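Local coordinates for succinoglycan biosynthesis protein (Bacillus cereus ATCC 14579, PDB 3B55) that binds calcium and belongs to the erythromycin esterase-like family, but its reaction is not established, at residues Lys44-His49 with Asn372-Gln377. The protein carries 1 engineered substitution. Numbering follows the deposited sequence.
Sequences KWLEAH and NYIFGQ
L46 lays a methyl group over a face of the F375 ring. The contact is a small apolar helix-to-helix packing. It joins the helix near the N-terminus, 39-49, to the short helix 371-376, at the end of the large mixed sheet that carries strand 51-53 as an outer strand. CD1 of L46 lies 4.0 Å from the centroid of the F375 ring and 4° off its normal, a CH-pi contact. The two side chains meet at about a right angle. The other methyl, CD2, lies above the ring plane but past the CE1-CZ edge, 3.9 Å from both F375 CE1 and F375 CZ. L46 CG stands beside its own backbone N (chi1 -64°), which carries both methyls across to the phenyl. I374 adds a second wall: its CG2, set anti to the backbone N, touches L46 CD1 at 3.9 Å. F375 also packs on F383 and I385 of strand 382-386, and W397 of helix 392-398 touches both I374 and F375. L46 is thus part of a larger hydrophobic layer, far from the calcium site at H85 and E113. At the border of the contact, the end of E47 reaches to the chain just past helix 371-376. Its OE2 takes a weak hydrogen bond from K379 N. Its OE1 lies 3.9 Å from Q377 O, a plain approach of two oxygens and not a bond.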
loop_
_atom_site.group_PDB
_atom_site.type_symbol
_atom_site.label_atom_id
_atom_site.label_comp_id
_atom_site.label_asym_id
_atom_site.label_seq_id
_atom_site.Cartn_x
_atom_site.Cartn_y
_atom_site.Cartn_z
ATOM N N LYS A 44 20.534 -16.028 17.355
ATOM C CA LYS A 44 21.898 -16.222 16.889
ATOM C C LYS A 44 21.883 -16.815 15.487
ATOM O O LYS A 44 22.789 -16.572 14.693
ATOM C CB LYS A 44 22.667 -17.137 17.847
ATOM C CG LYS A 44 22.995 -16.489 19.190
ATOM C CD LYS A 44 24.501 -16.449 19.415
ATOM C CE LYS A 44 24.906 -15.460 20.515
ATOM N NZ LYS A 44 25.101 -16.075 21.861
ATOM N N TRP A 45 20.848 -17.593 15.189
ATOM C CA TRP A 45 20.698 -18.206 13.870
ATOM C C TRP A 45 20.326 -17.083 12.899
ATOM O O TRP A 45 20.766 -17.068 11.748
ATOM C CB TRP A 45 19.581 -19.251 13.910
ATOM C CG TRP A 45 19.352 -19.994 12.625
ATOM C CD1 TRP A 45 19.767 -21.264 12.326
ATOM C CD2 TRP A 45 18.629 -19.527 11.477
ATOM N NE1 TRP A 45 19.341 -21.619 11.065
ATOM C CE2 TRP A 45 18.639 -20.572 10.523
ATOM C CE3 TRP A 45 17.969 -18.332 11.161
ATOM C CZ2 TRP A 45 18.018 -20.456 9.274
ATOM C CZ3 TRP A 45 17.348 -18.214 9.917
ATOM C CH2 TRP A 45 17.377 -19.273 8.990
ATOM N N LEU A 46 19.513 -16.147 13.382
ATOM C CA LEU A 46 19.078 -15.003 12.585
ATOM C C LEU A 46 20.268 -14.131 12.211
ATOM O O LEU A 46 20.335 -13.597 11.104
ATOM C CB LEU A 46 18.076 -14.157 13.371
ATOM C CG LEU A 46 16.739 -14.798 13.733
ATOM C CD1 LEU A 46 15.993 -13.896 14.697
ATOM C CD2 LEU A 46 15.925 -15.039 12.476
ATOM N N GLU A 47 21.205 -13.995 13.143
ATOM C CA GLU A 47 22.397 -13.184 12.929
ATOM C C GLU A 47 23.302 -13.791 11.855
ATOM O O GLU A 47 23.891 -13.075 11.043
ATOM C CB GLU A 47 23.167 -13.057 14.243
ATOM C CG GLU A 47 23.720 -11.669 14.499
ATOM C CD GLU A 47 24.071 -11.449 15.956
ATOM O OE1 GLU A 47 23.294 -11.894 16.827
ATOM O OE2 GLU A 47 25.113 -10.820 16.228
ATOM N N ALA A 48 23.405 -15.112 11.857
ATOM C CA ALA A 48 24.243 -15.812 10.895
ATOM C C ALA A 48 23.647 -15.834 9.490
ATOM O O ALA A 48 24.372 -16.004 8.513
ATOM C CB ALA A 48 24.496 -17.239 11.374
ATOM N N HIS A 49 22.333 -15.662 9.381
ATOM C CA HIS A 49 21.686 -15.682 8.069
ATOM C C HIS A 49 21.186 -14.320 7.604
ATOM O O HIS A 49 20.645 -14.186 6.506
ATOM C CB HIS A 49 20.521 -16.673 8.071
ATOM C CG HIS A 49 20.955 -18.105 8.087
ATOM N ND1 HIS A 49 21.600 -18.673 9.164
ATOM C CD2 HIS A 49 20.874 -19.072 7.143
ATOM C CE1 HIS A 49 21.903 -19.928 8.882
ATOM N NE2 HIS A 49 21.474 -20.195 7.662
ATOM N N ASN A 372 9.850 -8.566 17.720
ATOM C CA ASN A 372 10.603 -7.314 17.842
ATOM C C ASN A 372 11.841 -7.486 18.724
ATOM O O ASN A 372 12.963 -7.153 18.326
ATOM C CB ASN A 372 9.696 -6.231 18.432
ATOM C CG ASN A 372 8.547 -5.876 17.511
ATOM O OD1 ASN A 372 8.690 -5.044 16.617
ATOM N ND2 ASN A 372 7.402 -6.520 17.713
ATOM N N TYR A 373 11.631 -8.009 19.925
ATOM C CA TYR A 373 12.727 -8.230 20.862
ATOM C C TYR A 373 13.747 -9.198 20.272
ATOM O O TYR A 373 14.949 -8.933 20.272
ATOM C CB TYR A 373 12.197 -8.830 22.164
ATOM C CG TYR A 373 13.271 -9.052 23.205
ATOM C CD1 TYR A 373 13.646 -8.026 24.071
ATOM C CD2 TYR A 373 13.941 -10.278 23.304
ATOM C CE1 TYR A 373 14.657 -8.202 25.003
ATOM C CE2 TYR A 373 14.960 -10.469 24.244
ATOM C CZ TYR A 373 15.311 -9.417 25.088
ATOM O OH TYR A 373 16.324 -9.562 26.005
ATOM N N ILE A 374 13.252 -10.333 19.789
ATOM C CA ILE A 374 14.101 -11.362 19.224
ATOM C C ILE A 374 14.936 -10.872 18.041
ATOM O O ILE A 374 16.157 -11.044 18.041
ATOM C CB ILE A 374 13.248 -12.593 18.879
ATOM C CG1 ILE A 374 12.727 -13.196 20.195
ATOM C CG2 ILE A 374 14.065 -13.609 18.094
ATOM C CD1 ILE A 374 11.724 -14.325 20.040
ATOM N N PHE A 375 14.301 -10.266 17.039
ATOM C CA PHE A 375 15.052 -9.735 15.902
ATOM C C PHE A 375 15.886 -8.545 16.392
ATOM O O PHE A 375 16.920 -8.212 15.815
ATOM C CB PHE A 375 14.102 -9.274 14.788
ATOM C CG PHE A 375 13.717 -10.366 13.825
ATOM C CD1 PHE A 375 14.451 -10.577 12.666
ATOM C CD2 PHE A 375 12.638 -11.204 14.097
ATOM C CE1 PHE A 375 14.119 -11.607 11.788
ATOM C CE2 PHE A 375 12.297 -12.231 13.233
ATOM C CZ PHE A 375 13.041 -12.435 12.073
ATOM N N GLY A 376 15.428 -7.916 17.470
ATOM C CA GLY A 376 16.138 -6.779 18.027
ATOM C C GLY A 376 17.458 -7.138 18.688
ATOM O O GLY A 376 18.255 -6.252 18.997
ATOM N N GLN A 377 17.695 -8.426 18.923
ATOM C CA GLN A 377 18.944 -8.851 19.545
ATOM C C GLN A 377 20.050 -9.118 18.517
ATOM O O GLN A 377 21.190 -9.412 18.890
ATOM C CB GLN A 377 18.721 -10.095 20.407
ATOM C CG GLN A 377 17.759 -9.881 21.573
ATOM C CD GLN A 377 18.082 -8.627 22.364
ATOM O OE1 GLN A 377 17.461 -7.584 22.168
ATOM N NE2 GLN A 377 19.066 -8.719 23.249
#